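Local coordinates for thermosome subunit (Methanococcoides burtonii, PDB 3AQ1), which probably acts as an ATP-dependent group II chaperonin that binds unfolded proteins and assists their folding, and appears here as an open-state monomer, at residues Glu122-Leu127 against Gly159-Ser164; Ile151-Arg156 against Ala341-Leu346. All blocks are in the same frame, centred on the assembly; numbering follows the deposited sequence.

Interaction 1: Glu122-Leu127 against Gly159-Ser164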
loop_
_atom_site.group_PDB
_atom_site.type_symbol
_atom_site.label_atom_id
_atom_site.label_comp_id
_atom_site.label_asym_id
_atom_site.label_seq_id
_atom_site.Cartn_x
_atom_site.Cartn_y
_atom_site.Cartn_z
ATOM N N GLU A 122 -17.474 2.267 -8.941
ATOM C CA GLU A 122 -18.211 2.339 -7.683
ATOM C C GLU A 122 -18.026 1.093 -6.815
ATOM O O GLU A 122 -17.674 1.196 -5.642
ATOM C CB GLU A 122 -19.703 2.569 -7.937
ATOM C CG GLU A 122 -20.036 3.873 -8.651
ATOM C CD GLU A 122 -19.802 3.829 -10.164
ATOM O OE1 GLU A 122 -19.725 2.725 -10.755
ATOM O OE2 GLU A 122 -19.711 4.920 -10.766
ATOM N N LYS A 123 -18.273 -0.077 -7.399
ATOM C CA LYS A 123 -18.258 -1.339 -6.657
ATOM C C LYS A 123 -16.869 -1.755 -6.185
ATOM O O LYS A 123 -16.720 -2.279 -5.083
ATOM C CB LYS A 123 -18.896 -2.476 -7.468
ATOM C CG LYS A 123 -20.423 -2.415 -7.589
ATOM C CD LYS A 123 -20.916 -3.338 -8.711
ATOM C CE LYS A 123 -22.411 -3.193 -9.012
ATOM N NZ LYS A 123 -22.787 -3.961 -10.242
ATOM N N LEU A 124 -15.852 -1.535 -7.008
ATOM C CA LEU A 124 -14.501 -1.874 -6.583
ATOM C C LEU A 124 -14.019 -0.941 -5.462
ATOM O O LEU A 124 -13.221 -1.331 -4.612
ATOM C CB LEU A 124 -13.531 -1.855 -7.757
ATOM C CG LEU A 124 -12.235 -2.598 -7.456
ATOM C CD1 LEU A 124 -12.519 -4.082 -7.184
ATOM C CD2 LEU A 124 -11.261 -2.432 -8.587
ATOM N N SER A 125 -14.521 0.283 -5.454
ATOM C CA SER A 125 -14.172 1.235 -4.410
ATOM C C SER A 125 -14.738 0.798 -3.060
ATOM O O SER A 125 -14.052 0.819 -2.039
ATOM C CB SER A 125 -14.689 2.629 -4.775
ATOM O OG SER A 125 -14.015 3.120 -5.910
ATOM N N ALA A 126 -16.005 0.411 -3.081
ATOM C CA ALA A 126 -16.678 -0.125 -1.916
ATOM C C ALA A 126 -15.927 -1.328 -1.360
ATOM O O ALA A 126 -15.738 -1.462 -0.157
ATOM C CB ALA A 126 -18.093 -0.513 -2.275
ATOM N N LEU A 127 -15.508 -2.206 -2.254
ATOM C CA LEU A 127 -14.832 -3.421 -1.856
ATOM C C LEU A 127 -13.488 -3.069 -1.225
ATOM O O LEU A 127 -13.145 -3.597 -0.169
ATOM C CB LEU A 127 -14.665 -4.345 -3.066
ATOM C CG LEU A 127 -14.031 -5.703 -2.838
ATOM C CD1 LEU A 127 -14.697 -6.347 -1.648
ATOM C CD2 LEU A 127 -14.186 -6.554 -4.080
ATOM N N GLY A 159 -19.138 -14.632 -12.573
ATOM C CA GLY A 159 -20.090 -13.870 -11.782
ATOM C C GLY A 159 -19.872 -12.371 -11.863
ATOM O O GLY A 159 -19.328 -11.861 -12.841
ATOM N N SER A 160 -20.297 -11.671 -10.817
ATOM C CA SER A 160 -20.207 -10.222 -10.734
ATOM C C SER A 160 -19.252 -9.829 -9.611
ATOM O O SER A 160 -19.003 -10.606 -8.692
ATOM C CB SER A 160 -21.613 -9.634 -10.500
ATOM O OG SER A 160 -21.617 -8.414 -9.765
ATOM N N ILE A 161 -18.708 -8.623 -9.680
ATOM C CA ILE A 161 -17.860 -8.137 -8.608
ATOM C C ILE A 161 -18.655 -8.106 -7.305
ATOM O O ILE A 161 -18.088 -8.045 -6.218
ATOM C CB ILE A 161 -17.359 -6.741 -8.926
ATOM C CG1 ILE A 161 -16.285 -6.311 -7.940
ATOM C CG2 ILE A 161 -18.506 -5.764 -8.909
ATOM C CD1 ILE A 161 -15.737 -4.965 -8.276
ATOM N N ASP A 162 -19.977 -8.147 -7.427
ATOM C CA ASP A 162 -20.870 -8.124 -6.268
ATOM C C ASP A 162 -20.839 -9.450 -5.494
ATOM O O ASP A 162 -21.195 -9.504 -4.318
ATOM C CB ASP A 162 -22.307 -7.809 -6.708
ATOM C CG ASP A 162 -22.542 -6.325 -6.961
ATOM O OD1 ASP A 162 -21.991 -5.484 -6.208
ATOM O OD2 ASP A 162 -23.301 -6.009 -7.908
ATOM N N ASP A 163 -20.421 -10.514 -6.169
ATOM C CA ASP A 163 -20.311 -11.822 -5.559
ATOM C C ASP A 163 -18.954 -11.956 -4.880
ATOM O O ASP A 163 -18.606 -13.027 -4.407
ATOM C CB ASP A 163 -20.432 -12.933 -6.609
ATOM C CG ASP A 163 -21.727 -12.877 -7.391
ATOM O OD1 ASP A 163 -22.752 -12.434 -6.826
ATOM O OD2 ASP A 163 -21.715 -13.291 -8.575
ATOM N N SER A 164 -18.166 -10.891 -4.851
ATOM C CA SER A 164 -16.885 -10.971 -4.157
ATOM C C SER A 164 -17.089 -11.158 -2.649
ATOM O O SER A 164 -18.022 -10.617 -2.065
ATOM C CB SER A 164 -16.010 -9.754 -4.476
ATOM O OG SER A 164 -15.531 -9.833 -5.813
#
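In what corresponds to the intermediate domain of a group II chaperonin, helix 121-132 receives the turn between strands 151-157 and 165-167: Lys-123, Leu-124 and Leu-127 meet Ile-161, Asp-162 and Ser-164. Ile-161 is the residue inserted toward the helix. Its CG1 lies anti to the backbone N (chi1 -170°) and the chain runs on extended, which carries CD1 of Ile-161 crosswise to Leu-124, 3.5 Å from CD1 of that leucine. The other branch, CG2, sits in the crowded position between backbone N and carbonyl carbon and faces Lys-123, lying 3.6 Å from its CB and 3.4 Å from its CD. Lys-123 stretches obliquely across this methyl group with an extended chain, and its NZ then reaches OD2 of Asp-162 at 3.1 Å, a salt bridge whose hydrogen bond is weak. The two charged side chains cross at about a right angle, and CD and CE of the lysine also lie against the carboxylate. One turn further along the helix, CD2 of Leu-127 rests 3.7 Å from CB of Ser-164, while the serine hydroxyl OG turns to the backbone N of His-328 on strand 323-329, with a weak second bond to the carbonyl O of Ile-161. The turn is tied within itself by Ser-160 N, which points almost straight (174°) at OD2 of Asp-163, coming in from above the carboxylate plane. Leu-124 goes on to Leu-338 and Ala-341 of helix 332-355, and Leu-127 to Leu-327. The contact therefore grades from a buried apolar wedge, formed by Ile-161 and Leu-124, to an ion pair on the exposed rim that is probably weakened by solvent.

Interaction 2: Ile151-Arg156 against Ala341-Leu346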
loop_
_atom_site.group_PDB
_atom_site.type_symbol
_atom_site.label_atom_id
_atom_site.label_comp_id
_atom_site.label_asym_id
_atom_site.label_seq_id
_atom_site.Cartn_x
_atom_site.Cartn_y
_atom_site.Cartn_z
ATOM N N ILE A 151 -3.870 -8.591 3.709
ATOM C CA ILE A 151 -4.826 -8.858 2.642
ATOM C C ILE A 151 -4.265 -9.743 1.539
ATOM O O ILE A 151 -3.224 -9.471 0.976
ATOM C CB ILE A 151 -5.433 -7.572 2.077
ATOM C CG1 ILE A 151 -6.213 -6.861 3.185
ATOM C CG2 ILE A 151 -6.341 -7.884 0.896
ATOM C CD1 ILE A 151 -6.924 -5.618 2.751
ATOM N N LYS A 152 -4.961 -10.832 1.261
ATOM C CA LYS A 152 -4.624 -11.671 0.130
ATOM C C LYS A 152 -5.762 -11.607 -0.886
ATOM O O LYS A 152 -6.934 -11.726 -0.530
ATOM C CB LYS A 152 -4.395 -13.122 0.559
ATOM C CG LYS A 152 -4.355 -14.062 -0.634
ATOM C CD LYS A 152 -4.279 -15.521 -0.253
ATOM C CE LYS A 152 -4.484 -16.371 -1.489
ATOM N NZ LYS A 152 -3.864 -17.708 -1.349
ATOM N N ILE A 153 -5.422 -11.408 -2.151
ATOM C CA ILE A 153 -6.437 -11.425 -3.184
ATOM C C ILE A 153 -6.348 -12.734 -3.927
ATOM O O ILE A 153 -5.290 -13.125 -4.387
ATOM C CB ILE A 153 -6.299 -10.251 -4.165
ATOM C CG1 ILE A 153 -6.181 -8.933 -3.394
ATOM C CG2 ILE A 153 -7.498 -10.199 -5.044
ATOM C CD1 ILE A 153 -6.344 -7.682 -4.247
ATOM N N GLU A 154 -7.468 -13.431 -3.993
ATOM C CA GLU A 154 -7.558 -14.706 -4.690
ATOM C C GLU A 154 -8.651 -14.507 -5.727
ATOM O O GLU A 154 -9.815 -14.267 -5.383
ATOM C CB GLU A 154 -7.927 -15.838 -3.722
ATOM C CG GLU A 154 -8.099 -17.193 -4.381
ATOM C CD GLU A 154 -6.766 -17.808 -4.747
ATOM O OE1 GLU A 154 -5.775 -17.456 -4.072
ATOM O OE2 GLU A 154 -6.708 -18.619 -5.706
ATOM N N LYS A 155 -8.282 -14.560 -6.998
ATOM C CA LYS A 155 -9.249 -14.205 -8.025
ATOM C C LYS A 155 -10.070 -15.399 -8.492
ATOM O O LYS A 155 -9.536 -16.421 -8.918
ATOM C CB LYS A 155 -8.596 -13.435 -9.187
ATOM C CG LYS A 155 -7.405 -14.102 -9.814
ATOM C CD LYS A 155 -6.389 -13.086 -10.321
ATOM C CE LYS A 155 -5.211 -13.822 -10.955
ATOM N NZ LYS A 155 -4.075 -12.916 -11.250
ATOM N N ARG A 156 -11.382 -15.259 -8.365
ATOM C CA ARG A 156 -12.317 -16.271 -8.814
ATOM C C ARG A 156 -13.059 -15.816 -10.094
ATOM O O ARG A 156 -13.979 -14.990 -10.042
ATOM C CB ARG A 156 -13.313 -16.567 -7.696
ATOM C CG ARG A 156 -12.677 -16.873 -6.353
ATOM C CD ARG A 156 -13.287 -18.131 -5.733
ATOM N NE ARG A 156 -12.974 -19.330 -6.510
ATOM C CZ ARG A 156 -11.743 -19.680 -6.886
ATOM N NH1 ARG A 156 -10.697 -18.923 -6.564
ATOM N NH2 ARG A 156 -11.556 -20.787 -7.587
ATOM N N ALA A 341 -6.188 -3.404 -10.282
ATOM C CA ALA A 341 -6.829 -2.202 -9.793
ATOM C C ALA A 341 -6.952 -2.213 -8.252
ATOM O O ALA A 341 -6.413 -1.330 -7.574
ATOM C CB ALA A 341 -8.172 -2.012 -10.466
ATOM N N LEU A 342 -7.641 -3.220 -7.714
ATOM C CA LEU A 342 -7.785 -3.402 -6.263
ATOM C C LEU A 342 -6.464 -3.272 -5.503
ATOM O O LEU A 342 -6.397 -2.581 -4.486
ATOM C CB LEU A 342 -8.437 -4.759 -5.956
ATOM C CG LEU A 342 -8.777 -5.181 -4.528
ATOM C CD1 LEU A 342 -9.734 -4.218 -3.851
ATOM C CD2 LEU A 342 -9.390 -6.536 -4.616
ATOM N N ASN A 343 -5.414 -3.933 -5.988
ATOM C CA ASN A 343 -4.116 -3.816 -5.338
ATOM C C ASN A 343 -3.706 -2.357 -5.183
ATOM O O ASN A 343 -3.278 -1.949 -4.123
ATOM C CB ASN A 343 -3.036 -4.622 -6.065
ATOM C CG ASN A 343 -2.604 -5.843 -5.282
ATOM O OD1 ASN A 343 -2.241 -5.741 -4.107
ATOM N ND2 ASN A 343 -2.641 -7.011 -5.925
ATOM N N ASP A 344 -3.859 -1.557 -6.232
ATOM C CA ASP A 344 -3.508 -0.151 -6.118
ATOM C C ASP A 344 -4.398 0.583 -5.131
ATOM O O ASP A 344 -3.904 1.293 -4.257
ATOM C CB ASP A 344 -3.550 0.539 -7.475
ATOM C CG ASP A 344 -2.418 0.122 -8.365
ATOM O OD1 ASP A 344 -1.374 -0.302 -7.830
ATOM O OD2 ASP A 344 -2.578 0.212 -9.600
ATOM N N ALA A 345 -5.710 0.408 -5.268
ATOM C CA ALA A 345 -6.645 1.112 -4.398
ATOM C C ALA A 345 -6.437 0.759 -2.927
ATOM O O ALA A 345 -6.473 1.637 -2.071
ATOM C CB ALA A 345 -8.071 0.854 -4.817
ATOM N N LEU A 346 -6.230 -0.526 -2.639
ATOM C CA LEU A 346 -5.983 -0.970 -1.272
ATOM C C LEU A 346 -4.826 -0.174 -0.668
ATOM O O LEU A 346 -4.960 0.401 0.406
ATOM C CB LEU A 346 -5.700 -2.483 -1.212
ATOM C CG LEU A 346 -6.897 -3.427 -1.381
ATOM C CD1 LEU A 346 -6.468 -4.831 -1.747
ATOM C CD2 LEU A 346 -7.786 -3.438 -0.167
#
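NZ of Lys-152 is gripped by three groups: OE1 of Glu-154, two residues on, at 3.3 Å, the carboxylate of Asp-271, and the carbonyl O of Val-171; its charge is likely to be balanced by the two carboxylates. Lys-152 points away from helix 332-355, whereas Ile-151 and Ile-153 point toward that helix, which runs nearly antiparallel to the strand (164°) with the axes of the two segments 10.4 Å apart. The helix thus packs on a face of the small sheet of strands 151-157, 323-329 and 165-167, in what corresponds to the intermediate domain. Ile-153 has the largest share of the contact. With CG1 anti to the carbonyl carbon (chi1 -50°), its CD1 reaches between two leucines one helical turn apart, 3.3 Å from CD2 of Leu-342 and 3.8 Å from CD1 of Leu-346. The amide ND2 of Asn-343 borders the same methyl at 4.1 Å. Further back along the strand, CD1 of Ile-151 meets CD2 of Leu-346 at 3.7 Å, the two side chains meeting at a slant. An alanine in place of Ile-153 would probably open a gap between Leu-342 and Leu-346 and leave the CD2 methyl of Leu-342 without its mate on the strand. Apolar branches make up nearly all of the interface, with the Asn-343 amide at its margin, so strand and helix are joined here by side-chain packing.

The centres of the two interactions lie 11 Å apart, and Leu-124 joins them: while its CD1 serves interaction 1, its CD2 lies 3.6 Å from Ala-341 CB and 3.8 Å from Leu-342 N of interaction 2. The segments alternate along the chain; interaction 1 sets helix 121-132 against the turn, interaction 2 sets helix 332-355 against strand 151-157. The two helices also pack on each other directly, with Thr-128 against Leu-342 and Ala-345, and Val-132 against Leu-346. Strand 323-329 lies between 151-157 and 165-167 and so borders both contacts. Their apolar sides adjoin at Leu-124, while the ion pair of interaction 1 lies at the exposed rim.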